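Local atomic coordinates of orotidine 5'-phosphate decarboxylase (PDB entry 2CZD), a protein that probably catalyses the decarboxylation of orotidine 5'-monophosphate to UMP, the last step of de novo UMP synthesis, working as a homodimer. Residues L36-G39 against V40-R44; A61-P64 against N65-R68; K73-G76 against A77-Y81; N118-T121 against D122-E126. One frame throughout, in Å; residues are numbered along the deposited sequence.

In the fold
All four contacts are local turns at helix ends in one TIM barrel, each partly buried: Val40 and Ile42, Asp62 and Asn67, Val74 and Ala79, Thr121 and Phe124 are buried beside exposed Asp41, Asn65, Lys73 and Arg123. Interactions 2 and 3 hold the two ends of helix 64-76, the first with polar side-chain bonds at the substrate loop, the second with a Schellman turn and mainly apolar packing. Interaction 3 touches interaction 1, between helices 32-38 and 41-50. Interaction 4 starts helix 121-131, its centre about 33 Å from that of interaction 1, with two waters bridging backbone atoms. All four reach the second subunit, interaction 2 through a salt bridge and interaction 4 through an edge-to-face ring pair.

Interaction 1: residues L36-G39 against V40-R44; sequences LGSG and VDIIR
Ile42 folds back over the turn made by Ser38 and Gly39, and this is where the contact is tight. Its amide donates to the carbonyl of Gly39, Ile42 N to Gly39 O at 3.0 Å, with a nearly straight N-H...O angle of 167°. The donor does not lie on a lone pair but comes in from above, 49° out of the carbonyl plane. The same oxygen is pressed by the isoleucine's methyl branch, Ile42 CG2 lying 3.2 Å from Gly39 O, while Ile42 CB rests 3.8 Å from Ser38 CB. With CG1 anti to its own amide (chi1 -175°), the longer branch of Ile42 swings past Ser38, and CG1 stays 4.1 Å from Ser38 CB. Only carbon meets carbon between these two side chains.

The other side is looser. Asp41 is exposed, and Asp41 CB comes no nearer than 4.9 Å, to Gly39 C. Val40 heads the other way from the turn into buried surroundings: its side chain packs on Lys73 and Ala77, and that of Ile43 on Val74 and Ala77. Leu36 leaves the turn as well and packs on Val40 of the second subunit.

Gly39 makes the change of direction possible. It is the first residue after helix 32-38 to leave helical angles, with a positive phi, and the chain goes on almost at once into helix 41-50. The two helices together form the helical connection between strands 27-31 and 53-60 of the TIM barrel.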
loop_
_atom_site.group_PDB
_atom_site.type_symbol
_atom_site.label_atom_id
_atom_site.label_comp_id
_atom_site.label_asym_id
_atom_site.label_seq_id
_atom_site.Cartn_x
_atom_site.Cartn_y
_atom_site.Cartn_z
ATOM N N LEU B 36 -7.952 6.296 6.883
ATOM C CA LEU B 36 -7.195 7.479 7.291
ATOM C C LEU B 36 -8.101 8.566 7.873
ATOM O O LEU B 36 -7.757 9.235 8.850
ATOM C CB LEU B 36 -6.447 8.056 6.091
ATOM C CG LEU B 36 -5.126 7.371 5.757
ATOM C CD1 LEU B 36 -4.674 7.775 4.381
ATOM C CD2 LEU B 36 -4.064 7.789 6.779
ATOM N N GLY B 37 -9.262 8.739 7.264
ATOM C CA GLY B 37 -10.166 9.779 7.713
ATOM C C GLY B 37 -10.971 9.450 8.953
ATOM O O GLY B 37 -11.217 10.336 9.776
ATOM N N SER B 38 -11.372 8.191 9.096
ATOM C CA SER B 38 -12.189 7.756 10.232
ATOM C C SER B 38 -11.508 6.867 11.264
ATOM O O SER B 38 -12.109 6.564 12.301
ATOM C CB SER B 38 -13.435 7.026 9.727
ATOM O OG SER B 38 -14.232 7.887 8.924
ATOM N N GLY B 39 -10.261 6.468 11.015
ATOM C CA GLY B 39 -9.576 5.571 11.927
ATOM C C GLY B 39 -9.882 4.137 11.511
ATOM O O GLY B 39 -10.936 3.866 10.905
ATOM N N VAL B 40 -8.977 3.210 11.810
ATOM C CA VAL B 40 -9.198 1.816 11.454
ATOM C C VAL B 40 -10.459 1.263 12.146
ATOM O O VAL B 40 -11.074 0.306 11.667
ATOM C CB VAL B 40 -7.950 0.947 11.802
ATOM C CG1 VAL B 40 -7.762 0.868 13.311
ATOM C CG2 VAL B 40 -8.085 -0.442 11.185
ATOM N N ASP B 41 -10.867 1.872 13.259
ATOM C CA ASP B 41 -12.067 1.401 13.949
ATOM C C ASP B 41 -13.352 1.555 13.128
ATOM O O ASP B 41 -14.406 1.039 13.529
ATOM C CB ASP B 41 -12.250 2.110 15.297
ATOM C CG ASP B 41 -11.341 1.551 16.378
ATOM O OD1 ASP B 41 -11.207 0.315 16.462
ATOM O OD2 ASP B 41 -10.768 2.342 17.159
ATOM N N ILE B 42 -13.288 2.269 12.004
ATOM C CA ILE B 42 -14.470 2.405 11.157
ATOM C C ILE B 42 -14.822 0.986 10.699
ATOM O O ILE B 42 -15.980 0.659 10.428
ATOM C CB ILE B 42 -14.204 3.322 9.906
ATOM C CG1 ILE B 42 -15.491 3.536 9.106
ATOM C CG2 ILE B 42 -13.186 2.685 8.959
ATOM C CD1 ILE B 42 -16.564 4.301 9.841
ATOM N N ILE B 43 -13.809 0.136 10.605
ATOM C CA ILE B 43 -14.063 -1.235 10.187
ATOM C C ILE B 43 -14.886 -1.980 11.247
ATOM O O ILE B 43 -15.820 -2.703 10.913
ATOM C CB ILE B 43 -12.741 -1.994 9.929
ATOM C CG1 ILE B 43 -12.067 -1.425 8.683
ATOM C CG2 ILE B 43 -13.006 -3.469 9.721
ATOM C CD1 ILE B 43 -10.638 -1.927 8.488
ATOM N N ARG B 44 -14.548 -1.797 12.521
ATOM C CA ARG B 44 -15.289 -2.483 13.572
ATOM C C ARG B 44 -16.679 -1.892 13.688
ATOM O O ARG B 44 -17.651 -2.622 13.917
ATOM C CB ARG B 44 -14.577 -2.397 14.926
ATOM C CG ARG B 44 -15.341 -3.088 16.079
ATOM C CD ARG B 44 -15.502 -4.620 15.895
ATOM N NE ARG B 44 -14.237 -5.355 16.012
ATOM C CZ ARG B 44 -14.067 -6.618 15.629
ATOM N NH1 ARG B 44 -15.080 -7.298 15.106
ATOM N NH2 ARG B 44 -12.882 -7.202 15.756
#

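Interaction 2: residues A61-P64 against N65-R68; sequences ADIP and NTNR
Asp62 and Thr66 face each other one turn apart where the substrate-binding loop after strand 53-60 becomes helix 64-76 of the TIM barrel, with Ile63 as N-cap. Their side chains cross at a slant: the threonine methyl lies beside the carboxylate, Thr66 CG2 3.5 Å from Asp62 OD2. The hydroxyl goes the other way (chi1 -61°), toward Ile63, and Thr66 OG1 lies 3.5 Å from Ile63 CG1; a water also bridges it to Asp62 OD1. That carboxylate oxygen spends its anti lone pair on the next amide, Ile63 N to Asp62 OD1 at 2.8 Å, which fixes the rotation of the carboxylate. It also forms a salt bridge with Lys59 of the second subunit, the proton donor, consistent with an active site completed across the dimer interface.

Asn67 reaches back from the helix on the other flank. Its side-chain oxygen takes the loop amide, Asp62 N to Asn67 OD1 at 3.0 Å, the N-H tilted 30° from the carbonyl plane, while its ND2 is held by Ser92 O. Its own backbone amide closes the first turn almost straight, Asn67 N to Ile63 O at 2.9 Å.

Arg68 curls toward the helix start through a bend at chi3 (-66°). Pro64 O lies over one face of its guanidinium, and at the edge, in plane, a weak bond joins Arg68 NH1 to Asn65 OD1 at 3.3 Å.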
loop_
_atom_site.group_PDB
_atom_site.type_symbol
_atom_site.label_atom_id
_atom_site.label_comp_id
_atom_site.label_asym_id
_atom_site.label_seq_id
_atom_site.Cartn_x
_atom_site.Cartn_y
_atom_site.Cartn_z
ATOM N N ALA B 61 1.706 -3.995 -0.266
ATOM C CA ALA B 61 2.890 -4.193 -1.100
ATOM C C ALA B 61 4.162 -3.915 -0.294
ATOM O O ALA B 61 5.146 -3.363 -0.799
ATOM C CB ALA B 61 2.805 -3.241 -2.297
ATOM N N ASP B 62 4.140 -4.272 0.976
ATOM C CA ASP B 62 5.316 -4.036 1.798
ATOM C C ASP B 62 6.103 -5.328 2.051
ATOM O O ASP B 62 5.786 -6.408 1.499
ATOM C CB ASP B 62 4.884 -3.409 3.134
ATOM C CG ASP B 62 5.841 -2.321 3.598
ATOM O OD1 ASP B 62 7.042 -2.610 3.745
ATOM O OD2 ASP B 62 5.399 -1.177 3.818
ATOM N N ILE B 63 7.155 -5.215 2.868
ATOM C CA ILE B 63 7.943 -6.387 3.224
ATOM C C ILE B 63 7.055 -7.310 4.070
ATOM O O ILE B 63 6.076 -6.870 4.697
ATOM C CB ILE B 63 9.226 -6.002 3.995
ATOM C CG1 ILE B 63 8.892 -5.436 5.370
ATOM C CG2 ILE B 63 9.989 -4.970 3.193
ATOM C CD1 ILE B 63 10.154 -5.092 6.192
ATOM N N PRO B 64 7.383 -8.602 4.118
ATOM C CA PRO B 64 6.557 -9.537 4.887
ATOM C C PRO B 64 6.166 -9.131 6.298
ATOM O O PRO B 64 4.984 -9.163 6.643
ATOM C CB PRO B 64 7.360 -10.837 4.843
ATOM C CG PRO B 64 8.029 -10.754 3.497
ATOM C CD PRO B 64 8.478 -9.304 3.421
ATOM N N ASN B 65 7.131 -8.726 7.114
ATOM C CA ASN B 65 6.770 -8.372 8.476
ATOM C C ASN B 65 5.834 -7.175 8.587
ATOM O O ASN B 65 4.966 -7.150 9.455
ATOM C CB ASN B 65 7.999 -8.101 9.339
ATOM C CG ASN B 65 7.633 -8.017 10.817
ATOM O OD1 ASN B 65 7.185 -9.006 11.412
ATOM N ND2 ASN B 65 7.795 -6.834 11.412
ATOM N N THR B 66 6.019 -6.170 7.733
ATOM C CA THR B 66 5.153 -4.998 7.778
ATOM C C THR B 66 3.758 -5.363 7.256
ATOM O O THR B 66 2.757 -4.909 7.805
ATOM C CB THR B 66 5.785 -3.850 7.003
ATOM O OG1 THR B 66 7.042 -3.542 7.628
ATOM C CG2 THR B 66 4.884 -2.592 7.027
ATOM N N ASN B 67 3.696 -6.197 6.212
ATOM C CA ASN B 67 2.401 -6.653 5.712
ATOM C C ASN B 67 1.686 -7.378 6.849
ATOM O O ASN B 67 0.486 -7.198 7.063
ATOM C CB ASN B 67 2.586 -7.640 4.554
ATOM C CG ASN B 67 2.550 -6.962 3.200
ATOM O OD1 ASN B 67 2.660 -5.739 3.104
ATOM N ND2 ASN B 67 2.399 -7.759 2.142
ATOM N N ARG B 68 2.438 -8.195 7.582
ATOM C CA ARG B 68 1.862 -8.941 8.713
ATOM C C ARG B 68 1.305 -8.003 9.790
ATOM O O ARG B 68 0.193 -8.198 10.274
ATOM C CB ARG B 68 2.929 -9.844 9.325
ATOM C CG ARG B 68 2.513 -10.538 10.621
ATOM C CD ARG B 68 3.693 -11.344 11.156
ATOM N NE ARG B 68 4.008 -12.450 10.253
ATOM C CZ ARG B 68 5.141 -12.557 9.562
ATOM N NH1 ARG B 68 6.087 -11.628 9.673
ATOM N NH2 ARG B 68 5.319 -13.583 8.742
HETATM O O HOH W 1 8.689 -2.312 5.645
#

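Interaction 3: residues K73-G76 against A77-Y81; sequences KVFG and AGADY
Val74 O is gripped by two amides from the segment that follows: Ala79 N at 3.2 Å, with a good N-H...O angle of 160°, and Ala77 N, also 3.2 Å away but weak because its angle is poor. The first of these, together with Gly78 N to Phe75 O at 3.0 Å, is the bond pair of a Schellman motif closing the C-terminal end of helix 64-76. Gly78 supplies the positive phi, 126°, that lets the chain turn back on the last helical turn. Ala77 N has a second weak link, to Lys73 O.

The side chains follow the backbone. Ala79 CB meets Val74 CG1 at 3.7 Å, the apolar contact that usually accompanies this motif, and the same methyl lies close to Val74 O. Val74 carries CG1 anti to its amide (chi1 176°), which brings that branch round to the alanine. Toward the barrel, the valine packs on Leu58 and Ala56 of strand 53-60.

Beyond the glycine the chain runs into strand 81-85 of the TIM barrel. Asp80 turns away from the helix to a salt bridge with Lys47, and Tyr81 OH is hydrogen-bonded to Glu53 OE2. Phe75 stays with the turn and runs its ring alongside the outgoing chain, offering it an edge instead of a face. Ala79 O and the backbone of Asp80 and Tyr81 line that rim, where Phe75 CE1 lies 4.0 Å from Tyr81 CA and, closer still, Phe75 CD1 lies 3.3 Å from Ala79 O, in the plane of the ring.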
loop_
_atom_site.group_PDB
_atom_site.type_symbol
_atom_site.label_atom_id
_atom_site.label_comp_id
_atom_site.label_asym_id
_atom_site.label_seq_id
_atom_site.Cartn_x
_atom_site.Cartn_y
_atom_site.Cartn_z
ATOM N N LYS B 73 -3.564 -5.773 12.479
ATOM C CA LYS B 73 -4.404 -4.660 12.929
ATOM C C LYS B 73 -5.755 -4.589 12.194
ATOM O O LYS B 73 -6.806 -4.387 12.809
ATOM C CB LYS B 73 -3.654 -3.343 12.706
ATOM C CG LYS B 73 -4.338 -2.108 13.242
ATOM C CD LYS B 73 -4.202 -2.050 14.766
ATOM C CE LYS B 73 -4.727 -0.722 15.314
ATOM N NZ LYS B 73 -4.616 -0.730 16.811
ATOM N N VAL B 74 -5.722 -4.752 10.874
ATOM C CA VAL B 74 -6.929 -4.655 10.058
ATOM C C VAL B 74 -7.870 -5.857 10.212
ATOM O O VAL B 74 -9.082 -5.667 10.348
ATOM C CB VAL B 74 -6.510 -4.412 8.582
ATOM C CG1 VAL B 74 -7.707 -4.390 7.669
ATOM C CG2 VAL B 74 -5.794 -3.070 8.494
ATOM N N PHE B 75 -7.350 -7.083 10.204
ATOM C CA PHE B 75 -8.225 -8.245 10.437
ATOM C C PHE B 75 -8.714 -8.111 11.877
ATOM O O PHE B 75 -9.862 -8.443 12.196
ATOM C CB PHE B 75 -7.462 -9.563 10.295
ATOM C CG PHE B 75 -7.212 -9.978 8.859
ATOM C CD1 PHE B 75 -8.270 -10.117 7.955
ATOM C CD2 PHE B 75 -5.931 -10.296 8.433
ATOM C CE1 PHE B 75 -8.039 -10.578 6.641
ATOM C CE2 PHE B 75 -5.695 -10.748 7.138
ATOM C CZ PHE B 75 -6.748 -10.891 6.239
ATOM N N GLY B 76 -7.831 -7.607 12.736
ATOM C CA GLY B 76 -8.161 -7.402 14.140
ATOM C C GLY B 76 -9.338 -6.466 14.369
ATOM O O GLY B 76 -10.136 -6.650 15.298
ATOM N N ALA B 77 -9.461 -5.467 13.504
ATOM C CA ALA B 77 -10.541 -4.488 13.591
ATOM C C ALA B 77 -11.845 -5.009 13.003
ATOM O O ALA B 77 -12.886 -4.375 13.151
ATOM C CB ALA B 77 -10.120 -3.190 12.886
ATOM N N GLY B 78 -11.791 -6.156 12.326
ATOM C CA GLY B 78 -13.011 -6.713 11.778
ATOM C C GLY B 78 -13.025 -7.047 10.301
ATOM O O GLY B 78 -14.033 -7.559 9.805
ATOM N N ALA B 79 -11.943 -6.759 9.579
ATOM C CA ALA B 79 -11.922 -7.104 8.158
ATOM C C ALA B 79 -11.985 -8.606 7.986
ATOM O O ALA B 79 -11.406 -9.357 8.776
ATOM C CB ALA B 79 -10.633 -6.577 7.471
ATOM N N ASP B 80 -12.690 -9.038 6.946
ATOM C CA ASP B 80 -12.794 -10.448 6.620
ATOM C C ASP B 80 -11.825 -10.821 5.507
ATOM O O ASP B 80 -11.426 -11.976 5.401
ATOM C CB ASP B 80 -14.222 -10.789 6.201
ATOM C CG ASP B 80 -15.188 -10.634 7.338
ATOM O OD1 ASP B 80 -15.179 -11.495 8.254
ATOM O OD2 ASP B 80 -15.935 -9.642 7.317
ATOM N N TYR B 81 -11.463 -9.847 4.669
ATOM C CA TYR B 81 -10.528 -10.099 3.565
ATOM C C TYR B 81 -9.633 -8.897 3.380
ATOM O O TYR B 81 -10.057 -7.766 3.592
ATOM C CB TYR B 81 -11.239 -10.310 2.211
ATOM C CG TYR B 81 -12.369 -11.296 2.226
ATOM C CD1 TYR B 81 -13.649 -10.894 2.609
ATOM C CD2 TYR B 81 -12.158 -12.634 1.903
ATOM C CE1 TYR B 81 -14.700 -11.813 2.669
ATOM C CE2 TYR B 81 -13.208 -13.568 1.965
ATOM C CZ TYR B 81 -14.467 -13.139 2.355
ATOM O OH TYR B 81 -15.485 -14.062 2.481
#

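Interaction 4: residues N118-T121 against D122-E126; sequences NPLT and DRFIE
Leu120 lies over one face of the Phe124 ring. Its CB makes a CH-pi contact, 3.9 Å from the Phe124 ring centroid and 21° off the ring normal, displaced toward the rim, while Leu120 CD1 reaches Phe124 CZ at 3.8 Å. Phe124 CG lies anti to its own carbonyl carbon (chi1 -66°), which turns the ring back to the leucine. The other methyl turns to the arginine: Leu120 CD2 is 3.6 Å from Arg123 CD, the two side chains running side by side in the same direction. Thr121 also touches the next turn, Thr121 CG2 meeting Ile125 CD1 at an angle, 3.8 Å away.

Behind these contacts stands the backbone of the first helical turn. Leu120 O accepts from Phe124 N at 2.9 Å and more weakly from Arg123 N. It lies over the same face of the Phe124 ring as Leu120 CB, the oxygen near CG and the carbon near CZ and CE2. Ile125 N to Thr121 O, at 2.8 Å, continues the helix. Two waters donate to Pro119 O; one accepts from Asp122 N, the other weakly from Arg123 N.

Further out, Thr121 OG1 is fixed by Val106 O, and Asp122 OD1 by Tyr148 OH. The Phe124 ring meets Phe87 of its own chain and stands edge-to-face with Phe116 of the second subunit, on which Leu120 and Arg123 also pack. Helix 121-131, which follows strand 101-105 and leads to strand 135-137 in the chain, thus starts against the loop after strand 81-85 and the dimer partner.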
loop_
_atom_site.group_PDB
_atom_site.type_symbol
_atom_site.label_atom_id
_atom_site.label_comp_id
_atom_site.label_asym_id
_atom_site.label_seq_id
_atom_site.Cartn_x
_atom_site.Cartn_y
_atom_site.Cartn_z
ATOM N N ASN B 118 0.271 -5.452 -15.882
ATOM C CA ASN B 118 -0.470 -6.266 -16.838
ATOM C C ASN B 118 0.368 -7.183 -17.747
ATOM O O ASN B 118 -0.094 -8.262 -18.126
ATOM C CB ASN B 118 -1.424 -5.363 -17.618
ATOM C CG ASN B 118 -2.534 -4.795 -16.726
ATOM O OD1 ASN B 118 -2.515 -4.972 -15.512
ATOM N ND2 ASN B 118 -3.490 -4.111 -17.329
ATOM N N PRO B 119 1.601 -6.780 -18.105
ATOM C CA PRO B 119 2.389 -7.687 -18.947
ATOM C C PRO B 119 2.721 -8.963 -18.149
ATOM O O PRO B 119 3.025 -10.008 -18.729
ATOM C CB PRO B 119 3.637 -6.864 -19.257
ATOM C CG PRO B 119 3.070 -5.482 -19.396
ATOM C CD PRO B 119 2.137 -5.407 -18.181
ATOM N N LEU B 120 2.663 -8.874 -16.824
ATOM C CA LEU B 120 2.955 -10.018 -15.965
ATOM C C LEU B 120 1.714 -10.771 -15.470
ATOM O O LEU B 120 1.842 -11.731 -14.720
ATOM C CB LEU B 120 3.771 -9.564 -14.743
ATOM C CG LEU B 120 5.276 -9.341 -14.969
ATOM C CD1 LEU B 120 5.889 -8.580 -13.800
ATOM C CD2 LEU B 120 5.961 -10.694 -15.131
ATOM N N THR B 121 0.522 -10.347 -15.879
ATOM C CA THR B 121 -0.692 -10.994 -15.405
ATOM C C THR B 121 -0.700 -12.514 -15.547
ATOM O O THR B 121 -1.141 -13.219 -14.644
ATOM C CB THR B 121 -1.939 -10.397 -16.106
ATOM O OG1 THR B 121 -2.095 -9.033 -15.701
ATOM C CG2 THR B 121 -3.196 -11.183 -15.759
ATOM N N ASP B 122 -0.245 -13.037 -16.674
ATOM C CA ASP B 122 -0.252 -14.493 -16.788
ATOM C C ASP B 122 0.559 -15.127 -15.657
ATOM O O ASP B 122 0.169 -16.146 -15.074
ATOM C CB ASP B 122 0.333 -14.926 -18.131
ATOM C CG ASP B 122 -0.604 -14.671 -19.285
ATOM O OD1 ASP B 122 -1.776 -14.289 -19.055
ATOM O OD2 ASP B 122 -0.160 -14.867 -20.437
ATOM N N ARG B 123 1.690 -14.512 -15.328
ATOM C CA ARG B 123 2.530 -15.060 -14.272
ATOM C C ARG B 123 1.894 -14.859 -12.902
ATOM O O ARG B 123 2.020 -15.708 -12.027
ATOM C CB ARG B 123 3.918 -14.428 -14.320
ATOM C CG ARG B 123 4.642 -14.757 -15.621
ATOM C CD ARG B 123 6.064 -14.272 -15.594
ATOM N NE ARG B 123 6.846 -14.991 -14.595
ATOM C CZ ARG B 123 7.961 -14.520 -14.053
ATOM N NH1 ARG B 123 8.412 -13.335 -14.418
ATOM N NH2 ARG B 123 8.617 -15.241 -13.153
ATOM N N PHE B 124 1.225 -13.722 -12.712
ATOM C CA PHE B 124 0.574 -13.477 -11.433
ATOM C C PHE B 124 -0.582 -14.459 -11.234
ATOM O O PHE B 124 -0.872 -14.870 -10.105
ATOM C CB PHE B 124 0.068 -12.029 -11.340
ATOM C CG PHE B 124 1.170 -10.998 -11.314
ATOM C CD1 PHE B 124 2.431 -11.319 -10.818
ATOM C CD2 PHE B 124 0.918 -9.688 -11.725
ATOM C CE1 PHE B 124 3.434 -10.347 -10.722
ATOM C CE2 PHE B 124 1.918 -8.704 -11.638
ATOM C CZ PHE B 124 3.169 -9.038 -11.135
ATOM N N ILE B 125 -1.265 -14.823 -12.317
ATOM C CA ILE B 125 -2.343 -15.803 -12.174
ATOM C C ILE B 125 -1.744 -17.155 -11.723
ATOM O O ILE B 125 -2.334 -17.851 -10.894
ATOM C CB ILE B 125 -3.121 -15.971 -13.490
ATOM C CG1 ILE B 125 -3.947 -14.712 -13.753
ATOM C CG2 ILE B 125 -4.047 -17.194 -13.410
ATOM C CD1 ILE B 125 -4.498 -14.675 -15.168
ATOM N N GLU B 126 -0.581 -17.527 -12.263
ATOM C CA GLU B 126 0.062 -18.767 -11.846
ATOM C C GLU B 126 0.381 -18.684 -10.356
ATOM O O GLU B 126 0.224 -19.668 -9.637
ATOM C CB GLU B 126 1.354 -19.005 -12.637
ATOM C CG GLU B 126 1.118 -19.176 -14.129
ATOM C CD GLU B 126 2.405 -19.284 -14.918
ATOM O OE1 GLU B 126 3.409 -18.661 -14.514
ATOM O OE2 GLU B 126 2.403 -19.983 -15.958
HETATM O O HOH W 2 0.589 -11.677 -18.983
HETATM O O HOH W 3 3.122 -12.804 -17.922
#